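Local coordinates for D-threo-3-hydroxyaspartate dehydratase (Delftia, PDB 3WQC), which catalyses the pyridoxal-phosphate-dependent dehydration and deamination of D-threo-3-hydroxyaspartate to oxaloacetate and ammonia, and also dehydrates D-serine and the L-threo and L-erythro isomers of 3-hydroxyaspartate, at residues V52-S57 with Y248-L253; P103-L108 with C113-I118; D120-A125 with G166-D171; G177-H182 with V207-A212; A272-H277 with G282-D287. All blocks are in the same frame, centred on the assembly; numbering follows the deposited sequence.

Interaction 1 (V52-S57 with Y248-L253). With PLP (pyridoxal-5'-phosphate), chain J.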
# COMPACT_ATOMS: atom_id res chain seq x y z
N VAL B 52 -10.05 12.84 -7.21
CA VAL B 52 -10.57 11.85 -6.26
C VAL B 52 -9.58 10.71 -6.04
O VAL B 52 -9.93 9.81 -5.27
CB VAL B 52 -11.96 11.30 -6.70
CG1 VAL B 52 -12.97 12.47 -6.71
CG2 VAL B 52 -11.92 10.55 -8.04
N LYS B 53 -8.38 10.75 -6.62
CA LYS B 53 -7.48 9.62 -6.40
C LYS B 53 -7.06 9.54 -4.93
O LYS B 53 -6.62 8.46 -4.47
CB LYS B 53 -6.25 9.68 -7.26
CG LYS B 53 -5.23 10.73 -6.85
CD LYS B 53 -4.10 10.65 -7.90
CE LYS B 53 -3.01 11.54 -7.41
NZ LYS B 53 -2.51 12.49 -8.44
N THR B 54 -7.22 10.63 -4.14
CA THR B 54 -6.79 10.62 -2.73
C THR B 54 -7.82 9.76 -1.94
O THR B 54 -7.34 9.01 -1.02
CB THR B 54 -6.84 12.06 -2.18
OG1 THR B 54 -5.75 12.75 -2.85
CG2 THR B 54 -6.60 12.11 -0.68
N SER B 55 -9.15 9.86 -2.19
CA SER B 55 -10.11 9.13 -1.32
C SER B 55 -10.78 8.02 -2.05
O SER B 55 -11.18 7.02 -1.44
CB SER B 55 -11.24 10.13 -0.85
OG SER B 55 -12.16 10.43 -1.92
N LYS B 56 -10.98 8.16 -3.38
CA LYS B 56 -11.79 7.22 -4.18
C LYS B 56 -13.09 6.80 -3.42
O LYS B 56 -13.56 5.66 -3.54
CB LYS B 56 -11.00 5.93 -4.60
CG LYS B 56 -9.70 6.32 -5.31
CD LYS B 56 -9.08 5.04 -5.91
CE LYS B 56 -7.72 5.40 -6.46
NZ LYS B 56 -7.13 4.16 -7.07
N SER B 57 -13.76 7.83 -2.82
CA SER B 57 -14.91 7.53 -2.01
C SER B 57 -16.07 8.44 -2.43
O SER B 57 -15.91 9.64 -2.41
CB SER B 57 -14.53 7.71 -0.53
OG SER B 57 -15.68 7.31 0.29
N TYR B 248 -5.54 17.78 -0.55
CA TYR B 248 -6.04 18.79 0.41
C TYR B 248 -7.28 18.33 1.18
O TYR B 248 -7.57 18.88 2.25
CB TYR B 248 -6.36 20.12 -0.35
CG TYR B 248 -7.72 20.02 -1.02
CD1 TYR B 248 -7.91 19.41 -2.27
CD2 TYR B 248 -8.89 20.53 -0.38
CE1 TYR B 248 -9.16 19.26 -2.85
CE2 TYR B 248 -10.13 20.35 -0.93
CZ TYR B 248 -10.29 19.79 -2.17
OH TYR B 248 -11.53 19.65 -2.74
N VAL B 249 -8.11 17.46 0.63
CA VAL B 249 -9.34 17.08 1.28
C VAL B 249 -9.04 16.56 2.69
O VAL B 249 -9.84 16.85 3.66
CB VAL B 249 -10.20 16.11 0.39
CG1 VAL B 249 -9.56 14.70 0.24
CG2 VAL B 249 -11.64 15.96 0.94
N PHE B 250 -7.92 15.82 2.81
CA PHE B 250 -7.48 15.35 4.13
C PHE B 250 -6.25 16.00 4.67
O PHE B 250 -6.05 16.06 5.91
CB PHE B 250 -7.23 13.80 4.11
CG PHE B 250 -8.45 13.00 3.64
CD1 PHE B 250 -9.79 13.36 4.01
CD2 PHE B 250 -8.24 11.83 2.91
CE1 PHE B 250 -10.90 12.56 3.60
CE2 PHE B 250 -9.34 11.03 2.54
CZ PHE B 250 -10.65 11.41 2.85
N PHE B 251 -5.32 16.42 3.80
CA PHE B 251 -3.97 16.76 4.15
C PHE B 251 -3.21 15.58 4.80
O PHE B 251 -3.80 14.48 4.95
CB PHE B 251 -3.84 18.07 5.03
CG PHE B 251 -4.20 19.32 4.26
CD1 PHE B 251 -3.40 19.70 3.16
CD2 PHE B 251 -5.28 20.12 4.66
CE1 PHE B 251 -3.65 20.93 2.50
CE2 PHE B 251 -5.55 21.34 3.97
CZ PHE B 251 -4.71 21.72 2.91
N ASP B 252 -1.95 15.80 5.11
CA ASP B 252 -1.06 14.78 5.65
C ASP B 252 0.21 15.41 6.10
O ASP B 252 0.33 16.68 6.05
CB ASP B 252 -0.87 13.61 4.64
CG ASP B 252 -0.22 14.08 3.32
OD1 ASP B 252 0.54 15.09 3.39
OD2 ASP B 252 -0.47 13.47 2.26
N LEU B 253 1.15 14.62 6.63
CA LEU B 253 2.35 15.23 7.19
C LEU B 253 3.34 15.73 6.13
O LEU B 253 4.07 16.70 6.36
CB LEU B 253 3.10 14.23 8.08
CG LEU B 253 2.23 13.85 9.34
CD1 LEU B 253 2.91 12.63 9.98
CD2 LEU B 253 2.18 15.04 10.30
N1 PLP J . -3.44 16.51 -11.24
C2 PLP J . -2.86 15.34 -11.57
C2A PLP J . -2.59 14.99 -13.02
C3 PLP J . -2.52 14.41 -10.52
O3 PLP J . -1.98 13.25 -10.85
C4 PLP J . -2.80 14.80 -9.16
C4A PLP J . -2.50 13.87 -8.12
C5 PLP J . -3.41 16.06 -8.91
C6 PLP J . -3.65 16.92 -9.99
C5A PLP J . -3.71 16.52 -7.50
O4P PLP J . -2.41 16.76 -6.79
P PLP J . -2.47 16.86 -5.19
O1P PLP J . -3.60 17.80 -4.94
O2P PLP J . -1.15 17.45 -4.84
O3P PLP J . -2.77 15.54 -4.62
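Thr54 and Ser55 meet Val249 and Phe250 where two loops of the alanine-racemase-like alpha/beta barrel come together, one following strand 47-48 and the other strand 242-243, which pair in parallel. The first shell is entirely apolar. Thr54 CG2 fits against two neighbours at once, Val249 CG1 at 4.0 Å and the ring atom Phe250 CD2, also at 4.0 Å. With OG1 set beside the backbone N (chi1 -71°), the methyl is the Thr54 branch that reaches across. Ser55 CB comes to the far end of the same ring, 4.0 Å from Phe250 CZ, and both approaches are oblique to the ring plane. One ring face is taken from within its own segment: Val249 CG1 stands 3.9 Å above the plane of the Phe250 ring, over its centre.

A second shell positions these groups. Ser55 OG turns back to accept from Ser57 N at 3.2 Å, an ST turn that occupies the hydroxyl while CB faces the ring. Tyr372 meets Phe250 edge-to-face, and Asp252 caps the following helix through Met255 N. Next to Thr54, the backbone O of Lys53 receives Gln329 NE2 of the second subunit. The Lys53 side chain runs off to the cofactor, extended until a bend at its last torsion (chi4 -130°), and its NZ is covalently joined to C4A of pyridoxal phosphate at 1.4 Å.

Interaction 2 (P103-L108 with C113-I118)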
# COMPACT_ATOMS: atom_id res chain seq x y z
N PRO B 103 -11.56 1.03 -25.83
CA PRO B 103 -12.95 0.47 -25.79
C PRO B 103 -13.62 0.82 -24.48
O PRO B 103 -14.80 1.16 -24.49
CB PRO B 103 -12.72 -1.05 -25.96
CG PRO B 103 -11.41 -1.13 -26.89
CD PRO B 103 -10.55 0.01 -26.24
N GLN B 104 -12.92 0.76 -23.34
CA GLN B 104 -13.60 1.11 -22.07
C GLN B 104 -13.97 2.58 -22.04
O GLN B 104 -15.05 2.94 -21.60
CB GLN B 104 -12.66 0.80 -20.90
CG GLN B 104 -13.54 0.94 -19.67
CD GLN B 104 -12.85 0.71 -18.36
OE1 GLN B 104 -13.50 0.83 -17.22
NE2 GLN B 104 -11.54 0.36 -18.45
N ALA B 105 -13.08 3.48 -22.56
CA ALA B 105 -13.42 4.91 -22.56
C ALA B 105 -14.63 5.12 -23.51
O ALA B 105 -15.49 5.94 -23.14
CB ALA B 105 -12.21 5.69 -23.07
N LEU B 106 -14.65 4.44 -24.65
CA LEU B 106 -15.79 4.54 -25.61
C LEU B 106 -17.08 4.12 -24.89
O LEU B 106 -18.13 4.83 -25.00
CB LEU B 106 -15.49 3.68 -26.84
CG LEU B 106 -16.65 3.65 -27.85
CD1 LEU B 106 -16.93 5.04 -28.42
CD2 LEU B 106 -16.37 2.59 -28.91
N GLN B 107 -17.03 2.98 -24.20
CA GLN B 107 -18.27 2.51 -23.56
C GLN B 107 -18.79 3.50 -22.53
O GLN B 107 -20.01 3.73 -22.44
CB GLN B 107 -17.97 1.17 -22.90
CG GLN B 107 -17.64 0.09 -23.93
CD GLN B 107 -16.71 -1.02 -23.41
OE1 GLN B 107 -16.45 -1.11 -22.20
NE2 GLN B 107 -16.22 -1.88 -24.34
N LEU B 108 -17.89 4.07 -21.70
CA LEU B 108 -18.29 5.06 -20.69
C LEU B 108 -18.99 6.25 -21.42
O LEU B 108 -20.02 6.74 -20.96
CB LEU B 108 -17.09 5.53 -19.90
CG LEU B 108 -16.81 4.62 -18.72
CD1 LEU B 108 -15.37 4.87 -18.30
CD2 LEU B 108 -17.75 4.93 -17.51
N CYS B 113 -21.25 9.26 -20.01
CA CYS B 113 -20.23 9.94 -19.23
C CYS B 113 -19.44 10.93 -20.13
O CYS B 113 -18.98 10.55 -21.21
CB CYS B 113 -19.27 8.89 -18.67
SG CYS B 113 -17.96 9.61 -17.59
N ASP B 114 -19.30 12.17 -19.69
CA ASP B 114 -18.55 13.18 -20.47
C ASP B 114 -17.12 13.04 -20.06
O ASP B 114 -16.53 13.87 -19.32
CB ASP B 114 -19.03 14.55 -20.16
CG ASP B 114 -18.48 15.55 -21.17
OD1 ASP B 114 -18.35 15.13 -22.36
OD2 ASP B 114 -18.34 16.75 -20.88
N LEU B 115 -16.54 11.94 -20.50
CA LEU B 115 -15.21 11.52 -20.07
C LEU B 115 -14.16 12.17 -21.00
O LEU B 115 -14.26 12.01 -22.23
CB LEU B 115 -15.13 9.96 -20.22
CG LEU B 115 -13.72 9.40 -19.93
CD1 LEU B 115 -13.34 9.61 -18.43
CD2 LEU B 115 -13.76 7.93 -20.33
N LYS B 116 -13.19 12.83 -20.41
CA LYS B 116 -12.08 13.49 -21.16
C LYS B 116 -10.83 12.67 -20.97
O LYS B 116 -10.55 12.16 -19.85
CB LYS B 116 -11.82 14.91 -20.62
CG LYS B 116 -12.83 15.94 -21.07
CD LYS B 116 -14.14 15.89 -20.64
CE LYS B 116 -14.24 16.37 -19.19
NZ LYS B 116 -15.75 16.69 -19.21
N LEU B 117 -10.05 12.52 -22.03
CA LEU B 117 -8.77 11.77 -22.02
C LEU B 117 -7.62 12.76 -22.23
O LEU B 117 -7.88 13.89 -22.72
CB LEU B 117 -8.76 10.72 -23.18
CG LEU B 117 -9.99 9.83 -23.20
CD1 LEU B 117 -9.91 8.86 -24.40
CD2 LEU B 117 -10.04 8.99 -21.86
N ILE B 118 -6.39 12.33 -21.96
CA ILE B 118 -5.24 13.21 -22.15
C ILE B 118 -4.19 12.45 -22.92
O ILE B 118 -4.04 11.22 -22.82
CB ILE B 118 -4.69 13.78 -20.80
CG1 ILE B 118 -3.91 12.74 -20.00
CG2 ILE B 118 -5.84 14.41 -19.99
CD1 ILE B 118 -3.21 13.37 -18.78
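No aromatic ring takes part in this contact; its flat group is the Leu108 peptide carbonyl, whose O receives Cys113 N at 3.0 Å. The donor is tilted 30° from the carbonyl plane, and the N-H points fairly directly at the oxygen (158°). Beside this bond Leu108 CB and Cys113 CB pack at 4.2 Å. The rest is aliphatic. Leu115 holds CG opposite its backbone N (chi1 174°), which turns the branched end towards the helix; CD2 lies 3.8 Å from Ala105 CA and 4.0 Å from Leu108 CD1, the two leucines crossing obliquely. Leu117 follows two residues on, with CD2 against Ala105 CB at 4.1 Å. Cys113, just before the strand, and Leu115 and Leu117 on it thus all turn towards the helix.

Lys116 goes elsewhere: its NZ bonds to Asp114 O at 2.9 Å, forms a salt bridge with Asp114 OD2 and makes another with Asp90. Helix and strand segments are 8.8 Å apart at their axes and run nearly antiparallel. That relation, with a short return spanned by the Cys113 N to Leu108 O bond, belongs to the beta-alpha-beta crossover of strand 90-93, helix 102-110 and strand 114-119, one unit of the parallel barrel.

Interaction 3 (D120-A125 with G166-D171)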
# COMPACT_ATOMS: atom_id res chain seq x y z
N ASP B 120 0.10 13.13 -24.74
CA ASP B 120 1.31 13.98 -24.88
C ASP B 120 2.20 13.54 -26.04
O ASP B 120 3.39 13.94 -26.07
CB ASP B 120 2.11 14.09 -23.58
CG ASP B 120 2.77 12.83 -23.18
OD1 ASP B 120 2.65 11.78 -23.85
OD2 ASP B 120 3.51 12.85 -22.13
N SER B 121 1.61 12.79 -27.01
CA SER B 121 2.40 12.30 -28.09
C SER B 121 1.55 12.24 -29.37
O SER B 121 0.33 12.07 -29.29
CB SER B 121 3.01 10.92 -27.77
OG SER B 121 1.98 9.94 -27.66
N VAL B 122 2.25 12.35 -30.50
CA VAL B 122 1.55 12.18 -31.79
C VAL B 122 0.99 10.75 -31.88
O VAL B 122 -0.13 10.54 -32.33
CB VAL B 122 2.52 12.47 -32.92
CG1 VAL B 122 1.85 12.12 -34.26
CG2 VAL B 122 2.95 13.94 -32.89
N ALA B 123 1.78 9.71 -31.47
CA ALA B 123 1.27 8.31 -31.62
C ALA B 123 -0.01 8.11 -30.79
O ALA B 123 -0.95 7.45 -31.28
CB ALA B 123 2.30 7.32 -31.15
N ALA B 124 -0.08 8.69 -29.54
CA ALA B 124 -1.34 8.47 -28.76
C ALA B 124 -2.49 9.20 -29.43
O ALA B 124 -3.62 8.70 -29.49
CB ALA B 124 -1.16 8.90 -27.31
N ALA B 125 -2.22 10.41 -29.96
CA ALA B 125 -3.27 11.16 -30.65
C ALA B 125 -3.77 10.40 -31.87
O ALA B 125 -4.95 10.40 -32.16
CB ALA B 125 -2.74 12.58 -30.99
N GLY B 166 -1.98 18.69 -31.60
CA GLY B 166 -3.28 19.31 -31.73
C GLY B 166 -3.92 19.13 -33.12
O GLY B 166 -5.13 18.88 -33.20
N ARG B 167 -3.12 19.24 -34.20
CA ARG B 167 -3.67 18.97 -35.55
C ARG B 167 -4.09 17.56 -35.73
O ARG B 167 -5.09 17.27 -36.36
CB ARG B 167 -2.64 19.43 -36.59
CG ARG B 167 -2.48 20.93 -36.61
CD ARG B 167 -1.30 21.34 -37.47
NE ARG B 167 -1.23 22.81 -37.56
CZ ARG B 167 -0.09 23.45 -37.81
NH1 ARG B 167 1.08 22.76 -37.83
NH2 ARG B 167 -0.08 24.77 -37.89
N THR B 168 -3.29 16.61 -35.19
CA THR B 168 -3.65 15.20 -35.37
C THR B 168 -5.06 14.99 -34.78
O THR B 168 -5.93 14.31 -35.37
CB THR B 168 -2.64 14.30 -34.65
OG1 THR B 168 -1.37 14.45 -35.27
CG2 THR B 168 -3.08 12.82 -34.68
N LEU B 169 -5.28 15.56 -33.56
CA LEU B 169 -6.61 15.43 -32.95
C LEU B 169 -7.70 16.16 -33.73
O LEU B 169 -8.76 15.59 -34.06
CB LEU B 169 -6.55 15.97 -31.48
CG LEU B 169 -5.68 15.11 -30.56
CD1 LEU B 169 -5.44 15.92 -29.23
CD2 LEU B 169 -6.29 13.72 -30.27
N HIS B 170 -7.42 17.44 -34.04
CA HIS B 170 -8.48 18.28 -34.65
C HIS B 170 -8.83 17.88 -36.09
O HIS B 170 -9.99 17.71 -36.48
CB HIS B 170 -8.01 19.72 -34.59
CG HIS B 170 -9.02 20.69 -35.09
ND1 HIS B 170 -10.15 20.98 -34.40
CD2 HIS B 170 -9.05 21.47 -36.20
CE1 HIS B 170 -10.90 21.88 -35.09
NE2 HIS B 170 -10.22 22.21 -36.16
N ASP B 171 -7.76 17.59 -36.90
CA ASP B 171 -7.94 17.20 -38.29
C ASP B 171 -8.56 15.80 -38.30
O ASP B 171 -9.27 15.43 -39.26
CB ASP B 171 -6.63 17.07 -39.02
CG ASP B 171 -5.93 18.38 -39.20
OD1 ASP B 171 -6.52 19.47 -39.10
OD2 ASP B 171 -4.66 18.32 -39.48
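Thr168 OG1 is held by a hydrogen bond to Ala164 O, one turn back in its own helix, and Thr168 OG1 also lies 4.1 Å from Val122 CG1 across the contact. The Val122 and Thr168 side chains cross at about a right angle here, a van der Waals approach without a polar bond. With OG1 turned beside the backbone N (chi1 -65°), the methyl of Thr168 takes the place opposite that N, and its CG2 reaches Ala125 CB at 3.7 Å.

Ala125 carries most of the contact. Its CB is directed at helix 159-171 and touches two consecutive residues of it, since Leu169 CD2 lies 3.8 Å from the same Ala125 CB. So small a side chain brings the backbones close: Ala125 CA and Leu169 CA are 5.9 Å apart.

The start of the first helix is fixed separately. Ser121, at the N-cap, accepts from Ala124 N through OG at 3.1 Å with an N-H...O angle of 155°, while its backbone O receives Ala125 N. Leu351 of the second subunit packs on Ala123 and Ala124, and Ile165 adds a further apolar neighbour to both Val122 and Ala125. The contact joins two helices on the outside of the barrel, helix 122-135, which follows strand 114-119, and helix 159-171, which precedes strand 175-180. The threonine hydroxyl bonds within its own helix and no hydrogen bond crosses the contact, so the two segments are held together by van der Waals packing, chiefly of methyl groups.

Interaction 4 (G177-H182 with V207-A212). With PLP (pyridoxal-5'-phosphate), chain J.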
# COMPACT_ATOMS: atom_id res chain seq x y z
N GLY B 177 -9.89 19.66 -26.48
CA GLY B 177 -10.69 20.34 -25.49
C GLY B 177 -9.91 21.25 -24.58
O GLY B 177 -10.50 22.06 -23.81
N GLY B 178 -8.56 21.17 -24.58
CA GLY B 178 -7.83 21.95 -23.61
C GLY B 178 -6.42 21.45 -23.45
O GLY B 178 -5.97 20.51 -24.12
N VAL B 179 -5.71 22.09 -22.49
CA VAL B 179 -4.38 21.67 -22.04
C VAL B 179 -4.42 21.54 -20.53
O VAL B 179 -5.21 22.23 -19.84
CB VAL B 179 -3.25 22.68 -22.41
CG1 VAL B 179 -3.00 22.56 -23.92
CG2 VAL B 179 -3.61 24.15 -22.06
N LEU B 180 -3.56 20.68 -19.97
CA LEU B 180 -3.49 20.59 -18.53
C LEU B 180 -2.02 20.39 -18.13
O LEU B 180 -1.23 19.82 -18.93
CB LEU B 180 -4.35 19.43 -17.93
CG LEU B 180 -3.82 18.00 -18.13
CD1 LEU B 180 -4.54 17.05 -17.13
CD2 LEU B 180 -4.01 17.46 -19.58
N THR B 181 -1.69 20.74 -16.88
CA THR B 181 -0.36 20.49 -16.38
C THR B 181 -0.50 20.18 -14.88
O THR B 181 -1.50 20.65 -14.25
CB THR B 181 0.61 21.71 -16.58
OG1 THR B 181 1.94 21.22 -16.28
CG2 THR B 181 0.26 22.86 -15.70
N HIS B 182 0.46 19.41 -14.34
CA HIS B 182 0.51 19.17 -12.91
C HIS B 182 1.88 19.44 -12.45
O HIS B 182 2.86 18.69 -12.83
CB HIS B 182 0.18 17.67 -12.71
CG HIS B 182 0.40 17.14 -11.32
ND1 HIS B 182 -0.26 17.62 -10.16
CD2 HIS B 182 1.26 16.11 -10.88
CE1 HIS B 182 0.17 16.83 -9.09
NE2 HIS B 182 1.08 15.98 -9.50
N VAL B 207 -0.67 28.23 -19.78
CA VAL B 207 -1.29 29.25 -20.62
C VAL B 207 -0.43 29.48 -21.89
O VAL B 207 -1.04 29.61 -22.97
CB VAL B 207 -1.43 30.54 -19.76
CG1 VAL B 207 -1.87 31.70 -20.68
CG2 VAL B 207 -2.52 30.34 -18.68
N GLN B 208 0.90 29.42 -21.78
CA GLN B 208 1.74 29.54 -22.99
C GLN B 208 1.38 28.47 -24.01
O GLN B 208 1.24 28.75 -25.22
CB GLN B 208 3.23 29.40 -22.62
CG GLN B 208 4.25 29.37 -23.76
CD GLN B 208 5.68 29.12 -23.29
OE1 GLN B 208 5.89 28.86 -22.09
NE2 GLN B 208 6.58 28.94 -24.20
N ALA B 209 1.20 27.22 -23.53
CA ALA B 209 0.87 26.13 -24.49
C ALA B 209 -0.49 26.42 -25.12
O ALA B 209 -0.68 26.22 -26.34
CB ALA B 209 0.83 24.80 -23.74
N ALA B 210 -1.49 26.85 -24.29
CA ALA B 210 -2.86 27.10 -24.84
C ALA B 210 -2.73 28.23 -25.91
O ALA B 210 -3.38 28.13 -26.96
CB ALA B 210 -3.80 27.52 -23.73
N GLU B 211 -1.96 29.26 -25.55
CA GLU B 211 -1.86 30.40 -26.50
C GLU B 211 -1.19 30.01 -27.82
O GLU B 211 -1.52 30.54 -28.90
CB GLU B 211 -1.15 31.57 -25.87
CG GLU B 211 -2.04 32.17 -24.81
CD GLU B 211 -1.35 33.27 -24.01
OE1 GLU B 211 -2.02 33.98 -23.19
OE2 GLU B 211 -0.13 33.49 -24.17
N ALA B 212 -0.24 29.07 -27.75
CA ALA B 212 0.44 28.58 -29.00
C ALA B 212 -0.59 27.80 -29.85
O ALA B 212 -0.67 28.00 -31.06
CB ALA B 212 1.65 27.71 -28.64
N1 PLP J . -3.44 16.51 -11.24
C2 PLP J . -2.86 15.34 -11.57
C2A PLP J . -2.59 14.99 -13.02
C3 PLP J . -2.52 14.41 -10.52
O3 PLP J . -1.98 13.25 -10.85
C4 PLP J . -2.80 14.80 -9.16
C4A PLP J . -2.50 13.87 -8.12
C5 PLP J . -3.41 16.06 -8.91
C6 PLP J . -3.65 16.92 -9.99
C5A PLP J . -3.71 16.52 -7.50
O4P PLP J . -2.41 16.76 -6.79
P PLP J . -2.47 16.86 -5.19
O1P PLP J . -3.60 17.80 -4.94
O2P PLP J . -1.15 17.45 -4.84
O3P PLP J . -2.77 15.54 -4.62
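A strand of the alpha/beta barrel, 175-180, packs here on the helix that follows it in the chain, 192-215, through Val179 with Ala209 and Ala210. Val179 CG2 meets Ala210 CB at 3.8 Å, and CG1 stands further off, 4.4 Å from Ala209 CB. The chi1 of -73° sets CG1 beside the backbone N and CG2 between that N and the carbonyl carbon, so the two methyls address two successive alanines. With only methyls on the helix side, the backbones approach closely: Val179 CA and Ala210 CA are 6.3 Å apart. Val223 of strand 222-225 also touches Ala210, and Ile145 of strand 140-146 reaches both Val179 and Ala209.

Past the contact the chain leads into the cofactor pocket. Thr181 OG1 bonds to Ile145 O and Thr147 OG1, and Thr181 O takes Arg244 NH2, which also bonds to the cofactor. His182 lays one ring face over the pyridine of pyridoxal phosphate: PLP C3 lies 3.8 Å above the imidazole plane, over its centre, and the two planes are about 19° from parallel. His182 ND1 comes within 3.5 Å of PLP N1, yet its hydrogen bond is to Gly226 O, which fixes the rotation of the ring. The chemistry therefore divides along the segment, with apolar methyl contacts attaching the strand to its helix and polar groups beyond it arranging the cofactor site.

Interaction 5 (A272-H277 with G282-D287)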
# COMPACT_ATOMS: atom_id res chain seq x y z
N ALA B 272 -5.23 2.79 16.13
CA ALA B 272 -4.37 1.66 16.36
C ALA B 272 -4.49 1.28 17.81
O ALA B 272 -4.77 2.16 18.63
CB ALA B 272 -2.90 2.01 16.02
N THR B 273 -4.21 0.04 18.13
CA THR B 273 -4.13 -0.41 19.51
C THR B 273 -2.72 -0.79 19.90
O THR B 273 -1.99 -1.46 19.09
CB THR B 273 -5.04 -1.70 19.68
OG1 THR B 273 -6.39 -1.33 19.41
CG2 THR B 273 -5.03 -2.24 21.10
N VAL B 274 -2.33 -0.50 21.19
CA VAL B 274 -1.07 -0.98 21.67
C VAL B 274 -1.20 -2.50 22.03
O VAL B 274 -2.11 -2.89 22.80
CB VAL B 274 -0.70 -0.20 22.96
CG1 VAL B 274 0.59 -0.83 23.55
CG2 VAL B 274 -0.39 1.26 22.58
N ILE B 275 -0.36 -3.35 21.42
CA ILE B 275 -0.44 -4.77 21.62
C ILE B 275 0.81 -5.36 22.32
O ILE B 275 0.86 -6.56 22.62
CB ILE B 275 -0.65 -5.51 20.26
CG1 ILE B 275 0.50 -5.20 19.28
CG2 ILE B 275 -2.00 -5.10 19.65
CD1 ILE B 275 0.46 -6.06 17.98
N GLY B 276 1.78 -4.52 22.66
CA GLY B 276 2.97 -5.05 23.35
C GLY B 276 3.99 -3.98 23.56
O GLY B 276 3.75 -2.81 23.19
N HIS B 277 5.12 -4.35 24.18
CA HIS B 277 6.23 -3.45 24.41
C HIS B 277 7.59 -4.14 24.29
O HIS B 277 7.70 -5.37 24.45
CB HIS B 277 6.15 -2.88 25.83
CG HIS B 277 4.88 -2.14 26.12
ND1 HIS B 277 3.72 -2.75 26.59
CD2 HIS B 277 4.55 -0.84 25.87
CE1 HIS B 277 2.74 -1.83 26.70
NE2 HIS B 277 3.23 -0.66 26.24
N GLY B 282 12.37 1.31 25.13
CA GLY B 282 11.36 2.38 25.03
C GLY B 282 10.38 2.17 23.86
O GLY B 282 9.87 3.17 23.31
N TRP B 283 10.12 0.90 23.46
CA TRP B 283 9.17 0.65 22.37
C TRP B 283 7.82 0.30 22.83
O TRP B 283 7.70 -0.55 23.77
CB TRP B 283 9.59 -0.57 21.58
CG TRP B 283 10.83 -0.43 20.73
CD1 TRP B 283 11.69 0.70 20.62
CD2 TRP B 283 11.41 -1.47 19.88
NE1 TRP B 283 12.71 0.42 19.76
CE2 TRP B 283 12.60 -0.89 19.26
CE3 TRP B 283 11.10 -2.82 19.61
CZ2 TRP B 283 13.43 -1.63 18.39
CZ3 TRP B 283 11.89 -3.52 18.69
CH2 TRP B 283 13.07 -2.95 18.11
N ALA B 284 6.76 0.91 22.28
CA ALA B 284 5.42 0.31 22.34
C ALA B 284 5.16 -0.30 20.95
O ALA B 284 5.55 0.28 19.95
CB ALA B 284 4.33 1.37 22.68
N ILE B 285 4.55 -1.47 20.89
CA ILE B 285 4.25 -2.10 19.61
C ILE B 285 2.75 -1.90 19.38
O ILE B 285 1.90 -2.20 20.28
CB ILE B 285 4.62 -3.62 19.65
CG1 ILE B 285 6.08 -3.94 20.12
CG2 ILE B 285 4.25 -4.25 18.30
CD1 ILE B 285 7.06 -3.14 19.52
N VAL B 286 2.36 -1.42 18.16
CA VAL B 286 0.95 -1.21 17.86
C VAL B 286 0.57 -2.09 16.68
O VAL B 286 1.46 -2.65 15.98
CB VAL B 286 0.66 0.27 17.54
CG1 VAL B 286 0.89 1.13 18.80
CG2 VAL B 286 1.46 0.78 16.31
N ASP B 287 -0.74 -2.29 16.50
CA ASP B 287 -1.27 -3.10 15.38
C ASP B 287 -1.47 -2.36 14.08
O ASP B 287 -2.07 -2.91 13.15
CB ASP B 287 -2.54 -3.87 15.82
CG ASP B 287 -3.69 -2.94 16.11
OD1 ASP B 287 -3.59 -1.68 15.99
OD2 ASP B 287 -4.78 -3.47 16.47
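Asp287 and Thr273 close the tight end of this beta hairpin, whereas His277 and Trp283 make its looser, partly exposed end. At the tight end Thr273 N bonds to Asp287 OD1 at 2.8 Å, nearly straight (174°), the donor standing 45° out of the carboxylate plane. Asp287 N returns a bond to Thr273 O at 3.0 Å, so a side chain and a backbone together fasten the pair.

Next comes a classic beta bulge. Ile285 O takes Ile275 N at 2.8 Å and, more weakly, Gly276 N at 3.3 Å, so Ile275 and Gly276 both face Ile285. Ile285 N answers to Gly276 O, again at 2.8 Å. Around the bulge Val274 CG2 packs on Val286 CG1 at 4.0 Å, and the Ile275 and Ile285 side chains cross at about a right angle.

Contacts thin out towards the turn. His277 CD2 lies 3.8 Å from Ala284 CA, while Trp283 O sits at the edge of the imidazole, and His277 NE2 is bonded to Phe349 O. The indole of Trp283 leads away from strand 268-278, towards Lys281 (a cation-pi pair) and Gly149 of the second subunit.

Asp287 OD2 bonds to Thr20 OG1 and forms a salt bridge with Arg101 of the second subunit. Both carboxylate oxygens are thus engaged, which probably stabilises the ionised form and ties this end of the hairpin to the subunit interface.

Overall arrangement
From the N terminus, interaction 1 closes the longest loop, linking the chain after strand 47-48 to the chain after strand 242-243. Interactions 2, 3 and 4 are nested inside it, one after another and without crossing: a short helix-to-strand return, a pairing of outer helices and a strand-to-helix contact of the same barrel. Interactions 2 and 4 reach the same parallel sheet and touch where Ile118 CG2 lies 3.6 Å from Leu180 CD2. Interactions 1 and 4 both reach pyridoxal phosphate. Interaction 5 follows in series as a local hairpin of the second, mixed-sheet region, its centre about 55 Å from that of interaction 3. Interactions 1, 3 and 5 also meet the second subunit.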